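Local atomic coordinates of autolysin E (Staphylococcus aureus, PDB entry 4PI8), a protein that probably hydrolyses glycosidic bonds in the N-acetylglucosamine–N-acetylmuramic acid strands of peptidoglycan, as a cell-wall autolysin with a lysozyme-like glucosaminidase domain. Residues Y128-I133 with D157-G162. The protein carries 1 engineered substitution. Numbering follows the deposited sequence.
Sequences YNFFGI and DKAIIG. With AMU (N-acetyl-beta-muramic acid), chain B.
In the glucosaminidase-family domain, of the lysozyme clan, the loop 128-133, which leads from strand 125-127 to the glycan pocket, is seated on the first turns of helix 156-172 through Ala-159 and two consecutive phenylalanines. The methyl of Ala-159 lies over one face of the Phe-130 ring, displaced toward its rim, in a CH-pi contact of 4.3 Å from CB to the ring centroid. The same methyl meets CB of Tyr-128 at 3.7 Å, whereas the phenol points off from the helix. Ile-160 approaches Phe-130 differently: its CG1 comes to the ring edge, near the ring plane, 3.8 Å from CD2 of Phe-130. With CG beside the backbone N (chi1 -53°), the Phe-131 ring turns its edge to the helix, placing CE2 3.6 Å from the carbonyl oxygen of Ala-159. His-104 of helix 98-108 packs edge-to-face with this second ring.

No direct hydrogen bond joins the two segments; a water bridges them instead, accepting from Phe-130 N at 3.0 Å and donating to Ala-159 O at 2.8 Å. Within the loop, the buried amide of Asn-129 ties the turn together. Its OD1 receives a nearly straight bond from Ile-133 N (3.2 Å, 178°) and a weak one from Phe-131 N. Its ND2 donates to Ile-133 O at 2.8 Å, with that oxygen in the amide plane. These bonds fix the amide's rotation. Beyond them, Gly-132 and Ile-133 line the glycan pocket beside the N-acetyl group of the bound N-acetylmuramic acid, which is also hydrogen-bonded to Gly-134 N. The chemistry is thus divided: apolar packing and one water seat the loop on the helix, and the Asn-129 amide braces the turn that meets the sugar.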
loop_
_atom_site.group_PDB
_atom_site.type_symbol
_atom_site.label_atom_id
_atom_site.label_comp_id
_atom_site.label_asym_id
_atom_site.label_seq_id
_atom_site.Cartn_x
_atom_site.Cartn_y
_atom_site.Cartn_z
ATOM N N TYR A 128 4.941 12.526 -9.744
ATOM C CA TYR A 128 3.756 11.669 -9.526
ATOM C C TYR A 128 4.082 10.688 -8.411
ATOM O O TYR A 128 5.211 10.352 -8.183
ATOM C CB TYR A 128 3.438 10.889 -10.831
ATOM C CG TYR A 128 3.058 11.841 -11.966
ATOM C CD1 TYR A 128 4.062 12.395 -12.744
ATOM C CD2 TYR A 128 1.761 12.139 -12.211
ATOM C CE1 TYR A 128 3.715 13.278 -13.773
ATOM C CE2 TYR A 128 1.382 13.023 -13.231
ATOM C CZ TYR A 128 2.408 13.587 -13.987
ATOM O OH TYR A 128 2.080 14.455 -15.042
ATOM N N ASN A 129 3.015 10.301 -7.723
ATOM C CA ASN A 129 3.171 9.344 -6.582
ATOM C C ASN A 129 1.851 8.635 -6.444
ATOM O O ASN A 129 0.838 9.216 -6.124
ATOM C CB ASN A 129 3.483 10.180 -5.354
ATOM C CG ASN A 129 3.866 9.349 -4.152
ATOM O OD1 ASN A 129 3.470 8.197 -3.972
ATOM N ND2 ASN A 129 4.677 9.940 -3.346
ATOM N N PHE A 130 1.871 7.308 -6.723
ATOM C CA PHE A 130 0.650 6.550 -6.731
ATOM C C PHE A 130 0.479 5.556 -5.566
ATOM O O PHE A 130 -0.460 4.779 -5.565
ATOM C CB PHE A 130 0.522 5.767 -8.064
ATOM C CG PHE A 130 0.434 6.612 -9.305
ATOM C CD1 PHE A 130 -0.122 7.867 -9.302
ATOM C CD2 PHE A 130 0.920 6.097 -10.481
ATOM C CE1 PHE A 130 -0.170 8.637 -10.470
ATOM C CE2 PHE A 130 0.795 6.818 -11.654
ATOM C CZ PHE A 130 0.281 8.090 -11.643
ATOM N N PHE A 131 1.417 5.624 -4.612
ATOM C CA PHE A 131 1.395 4.660 -3.504
ATOM C C PHE A 131 1.525 5.304 -2.129
ATOM O O PHE A 131 1.944 4.606 -1.176
ATOM C CB PHE A 131 2.375 3.504 -3.720
ATOM C CG PHE A 131 2.200 2.802 -5.043
ATOM C CD1 PHE A 131 1.318 1.759 -5.165
ATOM C CD2 PHE A 131 2.916 3.213 -6.133
ATOM C CE1 PHE A 131 1.113 1.092 -6.351
ATOM C CE2 PHE A 131 2.736 2.599 -7.337
ATOM C CZ PHE A 131 1.830 1.547 -7.466
ATOM N N GLY A 132 1.274 6.594 -2.030
ATOM C CA GLY A 132 1.374 7.238 -0.737
ATOM C C GLY A 132 2.738 7.184 -0.148
ATOM O O GLY A 132 2.848 7.005 1.109
ATOM N N ILE A 133 3.824 7.355 -0.880
ATOM C CA ILE A 133 5.165 7.190 -0.445
ATOM C C ILE A 133 5.771 8.541 -0.075
ATOM O O ILE A 133 5.974 9.418 -0.938
ATOM C CB ILE A 133 6.040 6.446 -1.476
ATOM C CG1 ILE A 133 5.446 5.055 -1.754
ATOM C CG2 ILE A 133 7.475 6.333 -1.039
ATOM C CD1 ILE A 133 5.951 4.387 -3.002
ATOM N N ASP A 157 4.306 6.523 -15.553
ATOM C CA ASP A 157 4.914 5.209 -15.681
ATOM C C ASP A 157 6.096 5.079 -14.721
ATOM O O ASP A 157 6.321 4.016 -14.101
ATOM C CB ASP A 157 5.353 4.927 -17.138
ATOM C CG ASP A 157 4.181 4.741 -18.047
ATOM O OD1 ASP A 157 3.013 4.631 -17.684
ATOM O OD2 ASP A 157 4.442 4.661 -19.300
ATOM N N LYS A 158 6.884 6.129 -14.538
ATOM C CA LYS A 158 7.997 6.106 -13.614
ATOM C C LYS A 158 7.488 5.963 -12.140
ATOM O O LYS A 158 8.127 5.278 -11.333
ATOM C CB LYS A 158 8.899 7.325 -13.676
ATOM C CG LYS A 158 9.745 7.291 -14.937
ATOM C CD LYS A 158 10.321 8.667 -15.194
ATOM C CE LYS A 158 11.248 8.604 -16.408
ATOM N NZ LYS A 158 12.512 7.869 -16.115
ATOM N N ALA A 159 6.334 6.551 -11.838
ATOM C CA ALA A 159 5.730 6.395 -10.486
ATOM C C ALA A 159 5.211 4.982 -10.262
ATOM O O ALA A 159 5.297 4.495 -9.115
ATOM C CB ALA A 159 4.638 7.386 -10.313
ATOM N N ILE A 160 4.756 4.309 -11.311
ATOM C CA ILE A 160 4.291 2.907 -11.153
ATOM C C ILE A 160 5.494 2.004 -10.873
ATOM O O ILE A 160 5.558 1.234 -9.916
ATOM C CB ILE A 160 3.542 2.450 -12.409
ATOM C CG1 ILE A 160 2.229 3.217 -12.504
ATOM C CG2 ILE A 160 3.240 0.951 -12.314
ATOM C CD1 ILE A 160 1.568 3.182 -13.878
ATOM N N ILE A 161 6.519 2.064 -11.721
ATOM C CA ILE A 161 7.716 1.245 -11.554
ATOM C C ILE A 161 8.373 1.577 -10.241
ATOM O O ILE A 161 8.822 0.651 -9.527
ATOM C CB ILE A 161 8.747 1.429 -12.726
ATOM C CG1 ILE A 161 8.154 0.993 -14.043
ATOM C CG2 ILE A 161 10.093 0.742 -12.427
ATOM C CD1 ILE A 161 7.716 -0.409 -14.119
ATOM N N GLY A 162 8.547 2.869 -9.965
ATOM C CA GLY A 162 9.274 3.255 -8.765
ATOM C C GLY A 162 8.526 2.879 -7.466
ATOM O O GLY A 162 9.176 2.533 -6.480
HETATM C C1 AMU B . 2.788 7.054 6.123
HETATM C C2 AMU B . 4.201 6.837 5.666
HETATM C C3 AMU B . 5.053 6.295 6.824
HETATM C C4 AMU B . 4.907 7.256 8.028
HETATM C C5 AMU B . 3.454 7.535 8.284
HETATM C C6 AMU B . 3.268 8.513 9.447
HETATM C C7 AMU B . 5.099 5.933 3.517
HETATM C C8 AMU B . 5.061 4.741 2.585
HETATM C C9 AMU B . 6.850 4.787 6.271
HETATM C C10 AMU B . 7.908 4.737 5.239
HETATM C C11 AMU B . 7.339 4.226 7.604
HETATM O O1 AMU B . 1.991 7.601 5.085
HETATM O O3 AMU B . 6.420 6.139 6.456
HETATM O O4 AMU B . 5.557 6.579 9.116
HETATM O O5 AMU B . 2.844 8.067 7.134
HETATM O O6 AMU B . 1.898 8.654 9.837
HETATM O O7 AMU B . 5.752 6.920 3.251
HETATM O O10 AMU B . 8.075 3.684 4.554
HETATM O O11 AMU B . 8.684 5.766 5.089
HETATM N N2 AMU B . 4.277 5.854 4.555
HETATM O O HOH W 1 4.570 6.103 -6.960
#